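Local structure of beta-lactamase-related domain-containing protein (Bacteroides dorei DSM 17855, 5TGF) at residues 270-275 and 281-286; 251-254 and 258-261; 216-221 and 294-299; 60-65 and 211-216. The protein is of unknown function but probably acts as a hydrolase of the serine beta-lactamase and penicillin-binding protein superfamily. All coordinates share one frame; numbering follows the deposited sequence. Where two conformers were deposited one is given.

In the fold
From the N terminus, contact 4 closes first. It brings helix 60-74 against helix 207-218 and spans 145 intervening residues. Contact 3 opens on the same helix, shares Met-216 with contact 4, and closes a 72-residue loop onto strand 293-297. Contacts 2 and 1 are both nested in that loop, one after the other, and none of the four cross. Contact 2 is local and ends helix 252-257. Contact 1 pairs strands 270-274 and 281-285, and the second of these lies beside strand 293-297 in the six-stranded sheet. Tyr-252 and His-261 join contact 2 to contact 1. Trp-62 of contact 4 touches both contact 1 and contact 3.

Contact 1 (270-275 and 281-286); sequences WRELVD and AYQISS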
loop_
_atom_site.group_PDB
_atom_site.type_symbol
_atom_site.label_atom_id
_atom_site.label_comp_id
_atom_site.label_asym_id
_atom_site.label_seq_id
_atom_site.Cartn_x
_atom_site.Cartn_y
_atom_site.Cartn_z
ATOM N N TRP A 270 -1.390 6.317 -0.144
ATOM C CA TRP A 270 -1.519 7.669 0.394
ATOM C C TRP A 270 -1.053 8.693 -0.622
ATOM O O TRP A 270 0.004 8.529 -1.291
ATOM C CB TRP A 270 -0.676 7.857 1.683
ATOM C CG TRP A 270 -1.056 6.967 2.846
ATOM C CD1 TRP A 270 -0.547 5.721 3.143
ATOM C CD2 TRP A 270 -1.977 7.270 3.888
ATOM N NE1 TRP A 270 -1.167 5.213 4.249
ATOM C CE2 TRP A 270 -2.043 6.148 4.730
ATOM C CE3 TRP A 270 -2.849 8.352 4.132
ATOM C CZ2 TRP A 270 -2.907 6.082 5.819
ATOM C CZ3 TRP A 270 -3.691 8.289 5.252
ATOM C CH2 TRP A 270 -3.714 7.180 6.068
ATOM N N ARG A 271 -1.829 9.761 -0.716
ATOM C CA ARG A 271 -1.469 10.979 -1.414
ATOM C C ARG A 271 -0.773 11.945 -0.463
ATOM O O ARG A 271 -1.412 12.696 0.252
ATOM C CB ARG A 271 -2.726 11.582 -2.043
ATOM C CG ARG A 271 -3.372 10.673 -3.097
ATOM C CD ARG A 271 -4.733 11.138 -3.625
ATOM N NE ARG A 271 -4.933 12.594 -3.617
ATOM C CZ ARG A 271 -4.948 13.411 -4.663
ATOM N NH1 ARG A 271 -4.661 13.013 -5.894
ATOM N NH2 ARG A 271 -5.191 14.673 -4.442
ATOM N N GLU A 272 0.540 11.789 -0.314
ATOM C CA GLU A 272 1.272 12.491 0.748
ATOM C C GLU A 272 1.446 13.986 0.419
ATOM O O GLU A 272 1.301 14.827 1.296
ATOM C CB GLU A 272 2.657 11.890 0.981
ATOM C CG GLU A 272 2.632 10.487 1.563
ATOM C CD GLU A 272 4.017 10.000 1.981
ATOM O OE1 GLU A 272 5.019 10.439 1.401
ATOM O OE2 GLU A 272 4.082 9.106 2.829
ATOM N N LEU A 273 1.787 14.313 -0.826
ATOM C CA LEU A 273 1.934 15.722 -1.223
ATOM C C LEU A 273 1.075 15.965 -2.464
ATOM O O LEU A 273 1.154 15.206 -3.470
ATOM C CB LEU A 273 3.394 16.051 -1.540
ATOM C CG LEU A 273 4.432 15.740 -0.480
ATOM C CD1 LEU A 273 5.853 15.978 -1.018
ATOM C CD2 LEU A 273 4.154 16.598 0.742
ATOM N N VAL A 274 0.341 17.083 -2.432
ATOM C CA VAL A 274 -0.643 17.369 -3.464
ATOM C C VAL A 274 -0.514 18.808 -3.928
ATOM O O VAL A 274 -0.216 19.709 -3.133
ATOM C CB VAL A 274 -2.069 17.075 -2.928
ATOM C CG1 VAL A 274 -3.133 17.497 -3.905
ATOM C CG2 VAL A 274 -2.246 15.581 -2.669
ATOM N N ASP A 275 -0.638 18.994 -5.237
ATOM C CA ASP A 275 -0.710 20.350 -5.816
ATOM C C ASP A 275 -2.182 20.831 -5.799
ATOM O O ASP A 275 -3.020 20.278 -6.513
ATOM C CB ASP A 275 -0.152 20.337 -7.237
ATOM C CG ASP A 275 -0.268 21.694 -7.931
ATOM O OD1 ASP A 275 0.355 22.652 -7.452
ATOM O OD2 ASP A 275 -1.042 21.805 -8.914
ATOM N N ALA A 281 -1.573 14.535 -7.095
ATOM C CA ALA A 281 -0.620 14.133 -6.065
ATOM C C ALA A 281 0.738 13.901 -6.743
ATOM O O ALA A 281 0.830 13.259 -7.793
ATOM C CB ALA A 281 -1.101 12.858 -5.372
ATOM N N TYR A 282 1.771 14.489 -6.182
ATOM C CA TYR A 282 3.116 14.332 -6.719
ATOM C C TYR A 282 4.046 13.563 -5.790
ATOM O O TYR A 282 5.155 13.180 -6.182
ATOM C CB TYR A 282 3.690 15.711 -7.099
ATOM C CG TYR A 282 3.951 16.678 -5.980
ATOM C CD1 TYR A 282 5.116 16.617 -5.236
ATOM C CD2 TYR A 282 3.055 17.702 -5.702
ATOM C CE1 TYR A 282 5.367 17.510 -4.211
ATOM C CE2 TYR A 282 3.292 18.603 -4.667
ATOM C CZ TYR A 282 4.468 18.509 -3.946
ATOM O OH TYR A 282 4.734 19.373 -2.932
ATOM N N GLN A 283 3.585 13.256 -4.596
ATOM C CA GLN A 283 4.246 12.212 -3.781
ATOM C C GLN A 283 3.195 11.237 -3.261
ATOM O O GLN A 283 2.191 11.647 -2.653
ATOM C CB GLN A 283 5.049 12.816 -2.639
ATOM C CG GLN A 283 5.964 11.789 -1.953
ATOM C CD GLN A 283 6.999 12.422 -1.035
ATOM O OE1 GLN A 283 8.055 12.836 -1.494
ATOM N NE2 GLN A 283 6.698 12.493 0.267
ATOM N N ILE A 284 3.405 9.973 -3.569
ATOM C CA ILE A 284 2.509 8.888 -3.211
ATOM C C ILE A 284 3.335 7.779 -2.487
ATOM O O ILE A 284 4.512 7.520 -2.800
ATOM C CB ILE A 284 1.872 8.315 -4.497
ATOM C CG1 ILE A 284 0.932 9.357 -5.144
ATOM C CG2 ILE A 284 1.080 7.037 -4.218
ATOM C CD1 ILE A 284 0.789 9.149 -6.619
ATOM N N SER A 285 2.708 7.136 -1.503
ATOM C CA SER A 285 3.373 6.119 -0.709
ATOM C C SER A 285 2.401 5.091 -0.174
ATOM O O SER A 285 1.170 5.253 -0.259
ATOM C CB SER A 285 4.065 6.783 0.470
ATOM O OG SER A 285 3.063 7.107 1.429
ATOM N N SER A 286 2.962 4.007 0.378
ATOM C CA SER A 286 2.188 2.995 1.113
ATOM C C SER A 286 3.009 2.444 2.320
ATOM O O SER A 286 3.477 1.302 2.296
ATOM C CB SER A 286 1.758 1.877 0.176
ATOM O OG SER A 286 0.681 1.106 0.730
#
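Glu-272 and Leu-273 both face Gln-283 in an antiparallel beta hairpin, forming a classic beta bulge in the two strands at one edge of the six-stranded sheet. A second classic bulge follows, where Tyr-282 and Gln-283 both face Leu-273. At the first, Gln-283 O accepts a nearly straight bond from Leu-273 N at 3.3 Å and a weak one from Glu-272 N. At the second, Leu-273 O accepts from Tyr-282 N at 2.9 Å and weakly from Gln-283 N.

The side chain of Glu-272 reaches over to the partner strand. Its CB lies 3.7 Å from Gln-283 O. Its CG is 3.4 Å from Ser-285 OG. The chain stays extended beyond CG (chi2 -171°), which carries the carboxylate to two donors. OE1 of Glu-272 accepts from Gln-283 NE2 at 2.9 Å, and the carboxylate and amide planes are turned 59° apart. OE2 of Glu-272 accepts from Ser-285 OG at 2.6 Å, with the hydroxyl above the carboxylate plane. Tyr-293 OH also bonds OE1, and Tyr-252 OH bonds OE2. Four groups therefore hold this buried acid and limit its rotation. On the face that carries Arg-271 and Ile-284, Ala-281 CB lies against one face of the Arg-271 guanidinium, toward its rim; NE of that arginine bonds Ser-263 O. On the Gln-283 side of the hairpin, Leu-273 CB sits over one face of the Tyr-282 ring, 3.8 Å from its centroid.

Contact 2 (251-254 and 258-261); sequences EYVE and GQHH
Val-253 and His-261 meet at about a right angle, where the first turn of helix 252-257 faces the loop that leaves its C-terminal end. Val-253 CG1 lies anti to the backbone N (chi1 164°) and does the touching. It comes 3.6 Å from His-261 CE1. The same methyl lies 3.8 Å from Gln-259 CB, and these two side chains cross at a slant. Gln-259 then bends away, and its NE2 bonds Leu-257 O.

Glu-254 and His-260 form the second pair. Here too the chains slant across each other, with the carboxylate and ring planes 50° apart. The aliphatic part of the acid makes the contact: Glu-254 CG lies 3.9 Å from His-260 ND1. The carboxylate stands farther off, with Glu-254 OE1 4.6 Å from His-260 ND1. That oxygen has a weak hydrogen bond from Gly-250 N.

Between these pairs the backbone ends the helix. Gly-258 leaves helical geometry with a positive phi of 72°. Its N donates to Glu-254 O at 2.9 Å, from above the carbonyl plane. The next amide, Gln-259 N, makes a weak bond to Val-253 O at 3.5 Å.

His-261 NE2 bonds Arg-271 O, which ties the loop to strand 270-274. This bond implies that NE2 carries a proton. Any attraction between Glu-254 and His-260 is probably modest, since their charged atoms do not touch and the protonation of His-260 is not settled by the structure.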
loop_
_atom_site.group_PDB
_atom_site.type_symbol
_atom_site.label_atom_id
_atom_site.label_comp_id
_atom_site.label_asym_id
_atom_site.label_seq_id
_atom_site.Cartn_x
_atom_site.Cartn_y
_atom_site.Cartn_z
ATOM N N GLU A 251 -4.712 12.015 11.072
ATOM C CA GLU A 251 -4.408 10.840 10.244
ATOM C C GLU A 251 -2.960 10.976 9.737
ATOM O O GLU A 251 -2.318 12.023 9.902
ATOM C CB GLU A 251 -5.403 10.724 9.082
ATOM C CG GLU A 251 -6.865 10.658 9.499
ATOM C CD GLU A 251 -7.279 9.345 10.163
ATOM O OE1 GLU A 251 -6.546 8.339 10.126
ATOM O OE2 GLU A 251 -8.357 9.339 10.797
ATOM N N TYR A 252 -2.469 9.912 9.122
ATOM C CA TYR A 252 -1.049 9.790 8.782
ATOM C C TYR A 252 -0.466 10.967 8.012
ATOM O O TYR A 252 0.616 11.432 8.344
ATOM C CB TYR A 252 -0.797 8.473 8.038
ATOM C CG TYR A 252 0.563 8.414 7.394
ATOM C CD1 TYR A 252 1.704 8.007 8.089
ATOM C CD2 TYR A 252 0.693 8.767 6.089
ATOM C CE1 TYR A 252 2.926 7.972 7.441
ATOM C CE2 TYR A 252 1.896 8.707 5.446
ATOM C CZ TYR A 252 3.012 8.362 6.136
ATOM O OH TYR A 252 4.203 8.453 5.421
ATOM N N VAL A 253 -1.156 11.463 6.993
ATOM C CA VAL A 253 -0.565 12.542 6.186
ATOM C C VAL A 253 -0.357 13.838 7.025
ATOM O O VAL A 253 0.714 14.501 6.930
ATOM C CB VAL A 253 -1.374 12.780 4.900
ATOM C CG1 VAL A 253 -1.031 14.098 4.257
ATOM C CG2 VAL A 253 -1.190 11.625 3.924
ATOM N N GLU A 254 -1.345 14.180 7.841
ATOM C CA GLU A 254 -1.250 15.371 8.704
ATOM C C GLU A 254 -0.206 15.171 9.807
ATOM O O GLU A 254 0.672 16.013 9.991
ATOM C CB GLU A 254 -2.613 15.749 9.351
ATOM C CG GLU A 254 -2.510 16.915 10.376
ATOM C CD GLU A 254 -3.770 17.079 11.271
ATOM O OE1 GLU A 254 -4.885 16.923 10.740
ATOM O OE2 GLU A 254 -3.668 17.311 12.523
ATOM N N GLY A 258 2.715 16.786 8.025
ATOM C CA GLY A 258 2.246 18.178 8.232
ATOM C C GLY A 258 1.410 18.763 7.119
ATOM O O GLY A 258 1.299 19.993 7.002
ATOM N N GLN A 259 0.849 17.927 6.258
ATOM C CA GLN A 259 0.051 18.429 5.148
ATOM C C GLN A 259 -1.421 18.344 5.538
ATOM O O GLN A 259 -1.861 17.330 6.138
ATOM C CB GLN A 259 0.306 17.612 3.891
ATOM C CG GLN A 259 1.773 17.436 3.528
ATOM C CD GLN A 259 2.473 18.762 3.200
ATOM O OE1 GLN A 259 2.212 19.369 2.176
ATOM N NE2 GLN A 259 3.330 19.210 4.084
ATOM N N HIS A 260 -2.215 19.327 5.113
ATOM C CA HIS A 260 -3.601 19.435 5.628
ATOM C C HIS A 260 -4.719 19.284 4.591
ATOM O O HIS A 260 -5.905 19.514 4.901
ATOM C CB HIS A 260 -3.779 20.785 6.367
ATOM C CG HIS A 260 -2.739 21.046 7.408
ATOM N ND1 HIS A 260 -2.740 20.414 8.631
ATOM C CD2 HIS A 260 -1.696 21.907 7.432
ATOM C CE1 HIS A 260 -1.703 20.815 9.335
ATOM N NE2 HIS A 260 -1.066 21.740 8.640
ATOM N N HIS A 261 -4.380 18.890 3.368
ATOM C CA HIS A 261 -5.383 18.565 2.382
ATOM C C HIS A 261 -6.264 17.406 2.870
ATOM O O HIS A 261 -5.835 16.583 3.694
ATOM C CB HIS A 261 -4.764 18.255 1.011
ATOM C CG HIS A 261 -3.765 17.143 1.023
ATOM N ND1 HIS A 261 -2.497 17.292 1.538
ATOM C CD2 HIS A 261 -3.836 15.871 0.556
ATOM C CE1 HIS A 261 -1.831 16.159 1.402
ATOM N NE2 HIS A 261 -2.628 15.273 0.823
#

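Contact 3 (216-221 and 294-299); sequences MIYHNG and PWINKR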
loop_
_atom_site.group_PDB
_atom_site.type_symbol
_atom_site.label_atom_id
_atom_site.label_comp_id
_atom_site.label_asym_id
_atom_site.label_seq_id
_atom_site.Cartn_x
_atom_site.Cartn_y
_atom_site.Cartn_z
HETATM N N MSE A 216 7.303 -0.057 -12.600
HETATM C CA MSE A 216 6.075 -0.186 -13.367
HETATM C C MSE A 216 5.118 0.942 -13.100
HETATM O O MSE A 216 4.552 1.513 -14.035
HETATM C CB MSE A 216 5.438 -1.556 -13.113
HETATM C CG MSE A 216 4.209 -1.801 -14.002
HETATM SE SE MSE A 216 2.534 -1.254 -13.113
HETATM C CE MSE A 216 2.527 -2.531 -11.607
ATOM N N ILE A 217 4.848 1.244 -11.824
ATOM C CA ILE A 217 3.925 2.307 -11.490
ATOM C C ILE A 217 4.450 3.658 -11.984
ATOM O O ILE A 217 3.671 4.489 -12.473
ATOM C CB ILE A 217 3.677 2.357 -9.940
ATOM C CG1 ILE A 217 2.936 1.096 -9.493
ATOM C CG2 ILE A 217 2.854 3.550 -9.542
ATOM C CD1 ILE A 217 1.510 0.962 -9.992
ATOM N N TYR A 218 5.739 3.888 -11.787
ATOM C CA TYR A 218 6.399 5.135 -12.181
ATOM C C TYR A 218 6.273 5.382 -13.692
ATOM O O TYR A 218 6.193 6.528 -14.130
ATOM C CB TYR A 218 7.881 5.124 -11.783
ATOM C CG TYR A 218 8.564 6.446 -12.118
ATOM C CD1 TYR A 218 8.426 7.542 -11.277
ATOM C CD2 TYR A 218 9.339 6.598 -13.274
ATOM C CE1 TYR A 218 8.999 8.773 -11.582
ATOM C CE2 TYR A 218 9.952 7.815 -13.567
ATOM C CZ TYR A 218 9.752 8.900 -12.708
ATOM O OH TYR A 218 10.339 10.119 -12.925
ATOM N N HIS A 219 6.280 4.320 -14.475
ATOM C CA HIS A 219 6.060 4.416 -15.907
ATOM C C HIS A 219 4.591 4.238 -16.323
ATOM O O HIS A 219 4.286 3.785 -17.447
ATOM C CB HIS A 219 6.980 3.434 -16.616
ATOM C CG HIS A 219 8.427 3.786 -16.492
ATOM N ND1 HIS A 219 8.980 4.874 -17.124
ATOM C CD2 HIS A 219 9.425 3.223 -15.776
ATOM C CE1 HIS A 219 10.260 4.960 -16.816
ATOM N NE2 HIS A 219 10.558 3.966 -16.004
ATOM N N ASN A 220 3.671 4.644 -15.437
ATOM C CA ASN A 220 2.252 4.700 -15.777
ATOM C C ASN A 220 1.742 3.340 -16.263
ATOM O O ASN A 220 0.886 3.266 -17.145
ATOM C CB ASN A 220 2.006 5.793 -16.830
ATOM C CG ASN A 220 0.658 6.473 -16.668
ATOM O OD1 ASN A 220 0.137 6.614 -15.562
ATOM N ND2 ASN A 220 0.106 6.938 -17.771
ATOM N N GLY A 221 2.284 2.272 -15.679
ATOM C CA GLY A 221 1.794 0.923 -15.927
ATOM C C GLY A 221 2.501 0.143 -17.011
ATOM O O GLY A 221 2.161 -1.023 -17.233
ATOM N N PRO A 294 7.702 2.540 0.747
ATOM C CA PRO A 294 7.814 2.786 -0.656
ATOM C C PRO A 294 7.234 4.142 -1.060
ATOM O O PRO A 294 6.170 4.537 -0.568
ATOM C CB PRO A 294 6.995 1.646 -1.245
ATOM C CG PRO A 294 5.878 1.443 -0.243
ATOM C CD PRO A 294 6.403 1.917 1.083
ATOM N N TRP A 295 7.882 4.836 -1.986
ATOM C CA TRP A 295 7.318 6.084 -2.468
ATOM C C TRP A 295 7.697 6.425 -3.886
ATOM O O TRP A 295 8.728 5.951 -4.415
ATOM C CB TRP A 295 7.696 7.228 -1.543
ATOM C CG TRP A 295 9.043 7.827 -1.790
ATOM C CD1 TRP A 295 9.295 9.038 -2.374
ATOM C CD2 TRP A 295 10.316 7.318 -1.364
ATOM N NE1 TRP A 295 10.658 9.262 -2.428
ATOM C CE2 TRP A 295 11.301 8.262 -1.758
ATOM C CE3 TRP A 295 10.724 6.164 -0.675
ATOM C CZ2 TRP A 295 12.685 8.063 -1.535
ATOM C CZ3 TRP A 295 12.096 5.959 -0.450
ATOM C CH2 TRP A 295 13.054 6.927 -0.853
ATOM N N ILE A 296 6.904 7.318 -4.455
ATOM C CA ILE A 296 7.232 7.972 -5.710
ATOM C C ILE A 296 7.087 9.479 -5.477
ATOM O O ILE A 296 6.094 9.935 -4.877
ATOM C CB ILE A 296 6.285 7.527 -6.812
ATOM C CG1 ILE A 296 6.537 6.066 -7.190
ATOM C CG2 ILE A 296 6.384 8.426 -8.026
ATOM C CD1 ILE A 296 5.519 5.549 -8.188
ATOM N N ASN A 297 8.072 10.256 -5.942
ATOM C CA ASN A 297 7.953 11.716 -6.015
ATOM C C ASN A 297 8.118 12.155 -7.472
ATOM O O ASN A 297 9.233 12.084 -8.052
ATOM C CB ASN A 297 8.964 12.406 -5.103
ATOM C CG ASN A 297 8.758 13.930 -5.050
ATOM O OD1 ASN A 297 8.754 14.607 -6.080
ATOM N ND2 ASN A 297 8.526 14.453 -3.863
ATOM N N LYS A 298 7.008 12.538 -8.084
ATOM C CA LYS A 298 7.027 12.858 -9.513
ATOM C C LYS A 298 7.819 14.125 -9.839
ATOM O O LYS A 298 8.324 14.250 -10.926
ATOM C CB LYS A 298 5.619 12.961 -10.075
ATOM C CG LYS A 298 4.842 11.655 -9.979
ATOM C CD LYS A 298 3.465 11.808 -10.583
ATOM C CE LYS A 298 2.522 10.743 -10.050
ATOM N NZ LYS A 298 1.312 10.637 -10.887
ATOM N N ARG A 299 7.868 15.074 -8.918
ATOM C CA ARG A 299 8.622 16.288 -9.126
ATOM C C ARG A 299 10.124 16.044 -9.092
ATOM O O ARG A 299 10.828 16.588 -9.933
ATOM C CB ARG A 299 8.244 17.325 -8.088
ATOM C CG ARG A 299 6.863 17.894 -8.358
ATOM C CD ARG A 299 6.736 19.265 -7.737
ATOM N NE ARG A 299 5.386 19.786 -7.914
ATOM C CZ ARG A 299 4.877 20.759 -7.176
ATOM N NH1 ARG A 299 5.619 21.313 -6.212
ATOM N NH2 ARG A 299 3.634 21.176 -7.413
#
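Ile-296 points at the C-terminal end of helix 207-218 and touches Ile-217 and Tyr-218 there. The contact is wholly apolar between the two segments. Ile-296 CD1 lies 3.6 Å from Ile-217 CG2, and the two side chains cross at about a right angle. The same methyl is 4.0 Å from Tyr-218 N, so it rests close to the helix backbone. The other branch, Ile-296 CG2, meets Tyr-218 CD1 at 3.9 Å. It comes to the edge of the tyrosine ring, near the ring plane.

Torsions set up this two-pronged approach. The CG1 arm of Ile-296 is extended (chi2 174°) and carries CD1 up to the helix. Tyr-218 places CG opposite its own backbone N (chi1 -177°), which turns the CD1 edge of the ring to Ile-296.

Around this first shell, Tyr-303 of the neighbouring strand touches both Ile-296 and Tyr-218. The other side of the tyrosine ring, at CD2, packs within its own segment, over the centre of the His-219 ring. His-219 NE2 in turn bonds Asp-37 OD1.

The helix finishes in a Schellman motif. Gly-221 N bonds Met-216 O at 2.9 Å, and Asn-220 N bonds Ile-217 O at 3.0 Å. Asn-220 is the C-prime residue and has a positive phi.

On the opposite sheet face, Trp-295 packs on helix 328-337. The sheet thus carries helices on both faces, as in the alpha/beta domain of serine beta-lactamases and penicillin-binding proteins.

Contact 4 (60-65 and 211-216); sequences GKWVAA and IRFLKM
Phe-213 is the main bump of this helix-helix contact, and Trp-62 and Val-63 form the hollow that takes it. The ring enters edge first against Trp-62. This is a T-shaped pair, with the edge of Phe-213 toward the indole five-membered ring and the planes at 83°. Phe-213 CE2 comes 3.8 Å from Trp-62 CG. Phe-213 CZ reaches the floor of the hollow, 3.7 Å from Val-63 CA.

Val-63 fills in beneath one face of the phenyl ring. Its CG2 stands almost on the ring normal, 3.8 Å from the Phe-213 centroid. Leu-214 supplies a second, smaller bump. Its CD2 comes 3.6 Å from Trp-62 CZ3. Phe-213 thus abuts the five-membered ring with its edge, and Leu-214 CD2 lies over the six-membered ring. These side chains bridge segment axes 11.4 Å apart that run at 55° to each other.

Lys-61 belongs to a probable SxxK motif, as in serine beta-lactamases, and its NZ bonds Ser-58 OG and Tyr-147 OH. Around the contact, Val-63 touches Phe-171 of helix 167-179, Leu-214 packs on Tyr-303 and Phe-305 of strand 302-307, and Trp-62 reaches Ile-284 of strand 281-285.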
loop_
_atom_site.group_PDB
_atom_site.type_symbol
_atom_site.label_atom_id
_atom_site.label_comp_id
_atom_site.label_asym_id
_atom_site.label_seq_id
_atom_site.Cartn_x
_atom_site.Cartn_y
_atom_site.Cartn_z
ATOM N N GLY A 60 1.964 -3.601 1.220
ATOM C CA GLY A 60 1.209 -4.392 0.254
ATOM C C GLY A 60 -0.114 -3.832 -0.240
ATOM O O GLY A 60 -0.619 -4.319 -1.253
ATOM N N LYS A 61 -0.673 -2.799 0.410
ATOM C CA LYS A 61 -1.949 -2.233 -0.051
ATOM C C LYS A 61 -1.813 -1.696 -1.475
ATOM O O LYS A 61 -2.717 -1.857 -2.281
ATOM C CB LYS A 61 -2.481 -1.152 0.896
ATOM C CG LYS A 61 -3.090 -1.686 2.179
ATOM C CD LYS A 61 -3.699 -0.571 3.039
ATOM C CE LYS A 61 -4.429 -1.095 4.267
ATOM N NZ LYS A 61 -3.560 -1.660 5.329
ATOM N N TRP A 62 -0.676 -1.078 -1.760
ATOM C CA TRP A 62 -0.394 -0.517 -3.088
ATOM C C TRP A 62 -0.390 -1.624 -4.129
ATOM O O TRP A 62 -0.983 -1.499 -5.183
ATOM C CB TRP A 62 0.944 0.215 -3.071
ATOM C CG TRP A 62 1.140 1.253 -4.164
ATOM C CD1 TRP A 62 0.380 1.455 -5.319
ATOM C CD2 TRP A 62 2.149 2.252 -4.176
ATOM N NE1 TRP A 62 0.861 2.544 -6.013
ATOM C CE2 TRP A 62 1.959 3.032 -5.352
ATOM C CE3 TRP A 62 3.191 2.563 -3.309
ATOM C CZ2 TRP A 62 2.784 4.108 -5.671
ATOM C CZ3 TRP A 62 3.978 3.654 -3.591
ATOM C CH2 TRP A 62 3.760 4.430 -4.771
ATOM N N VAL A 63 0.334 -2.688 -3.832
ATOM C CA VAL A 63 0.413 -3.870 -4.717
ATOM C C VAL A 63 -0.951 -4.542 -4.865
ATOM O O VAL A 63 -1.344 -4.926 -5.959
ATOM C CB VAL A 63 1.471 -4.877 -4.226
ATOM C CG1 VAL A 63 1.535 -6.085 -5.173
ATOM C CG2 VAL A 63 2.827 -4.193 -4.084
ATOM N N ALA A 64 -1.708 -4.655 -3.783
ATOM C CA ALA A 64 -3.027 -5.302 -3.876
ATOM C C ALA A 64 -4.020 -4.501 -4.712
ATOM O O ALA A 64 -4.777 -5.060 -5.527
ATOM C CB ALA A 64 -3.573 -5.550 -2.480
ATOM N N ALA A 65 -3.994 -3.178 -4.570
ATOM C CA ALA A 65 -4.787 -2.310 -5.436
ATOM C C ALA A 65 -4.392 -2.491 -6.923
ATOM O O ALA A 65 -5.265 -2.470 -7.809
ATOM C CB ALA A 65 -4.614 -0.858 -5.024
ATOM N N ILE A 211 10.957 -2.946 -5.879
ATOM C CA ILE A 211 11.496 -1.941 -6.802
ATOM C C ILE A 211 10.976 -2.176 -8.236
ATOM O O ILE A 211 10.726 -1.221 -8.951
ATOM C CB ILE A 211 13.051 -1.929 -6.726
ATOM C CG1 ILE A 211 13.506 -1.107 -5.505
ATOM C CG2 ILE A 211 13.693 -1.299 -7.959
ATOM C CD1 ILE A 211 13.285 0.408 -5.643
ATOM N N ARG A 212 10.840 -3.435 -8.656
ATOM C CA ARG A 212 10.258 -3.729 -9.983
ATOM C C ARG A 212 8.835 -3.244 -10.110
ATOM O O ARG A 212 8.444 -2.668 -11.156
ATOM C CB ARG A 212 10.325 -5.230 -10.337
ATOM C CG ARG A 212 11.737 -5.790 -10.424
ATOM C CD ARG A 212 11.723 -7.307 -10.324
ATOM N NE ARG A 212 13.065 -7.838 -10.500
ATOM C CZ ARG A 212 13.569 -8.229 -11.659
ATOM N NH1 ARG A 212 12.829 -8.232 -12.743
ATOM N NH2 ARG A 212 14.813 -8.642 -11.718
ATOM N N PHE A 213 8.050 -3.458 -9.050
ATOM C CA PHE A 213 6.691 -2.952 -8.963
ATOM C C PHE A 213 6.616 -1.420 -9.094
ATOM O O PHE A 213 5.813 -0.912 -9.868
ATOM C CB PHE A 213 6.056 -3.376 -7.609
ATOM C CG PHE A 213 4.703 -2.771 -7.369
ATOM C CD1 PHE A 213 3.599 -3.215 -8.065
ATOM C CD2 PHE A 213 4.552 -1.676 -6.515
ATOM C CE1 PHE A 213 2.355 -2.623 -7.891
ATOM C CE2 PHE A 213 3.304 -1.071 -6.328
ATOM C CZ PHE A 213 2.199 -1.546 -7.023
ATOM N N LEU A 214 7.432 -0.715 -8.311
ATOM C CA LEU A 214 7.442 0.759 -8.304
ATOM C C LEU A 214 7.867 1.346 -9.681
ATOM O O LEU A 214 7.262 2.304 -10.167
ATOM C CB LEU A 214 8.361 1.280 -7.205
ATOM C CG LEU A 214 7.822 1.215 -5.766
ATOM C CD1 LEU A 214 8.926 1.594 -4.798
ATOM C CD2 LEU A 214 6.591 2.079 -5.583
ATOM N N LYS A 215 8.831 0.698 -10.325
ATOM C CA LYS A 215 9.244 1.088 -11.680
ATOM C C LYS A 215 8.053 1.038 -12.637
ATOM O O LYS A 215 7.815 1.985 -13.405
ATOM C CB LYS A 215 10.369 0.185 -12.179
ATOM C CG LYS A 215 10.953 0.587 -13.538
ATOM C CD LYS A 215 11.962 -0.413 -14.083
ATOM C CE LYS A 215 12.497 0.074 -15.441
ATOM N NZ LYS A 215 13.456 -0.887 -16.043
HETATM N N MSE A 216 7.303 -0.057 -12.600
HETATM C CA MSE A 216 6.075 -0.186 -13.367
HETATM C C MSE A 216 5.118 0.942 -13.100
HETATM O O MSE A 216 4.552 1.513 -14.035
HETATM C CB MSE A 216 5.438 -1.556 -13.113
HETATM C CG MSE A 216 4.209 -1.801 -14.002
HETATM SE SE MSE A 216 2.534 -1.254 -13.113
HETATM C CE MSE A 216 2.527 -2.531 -11.607
#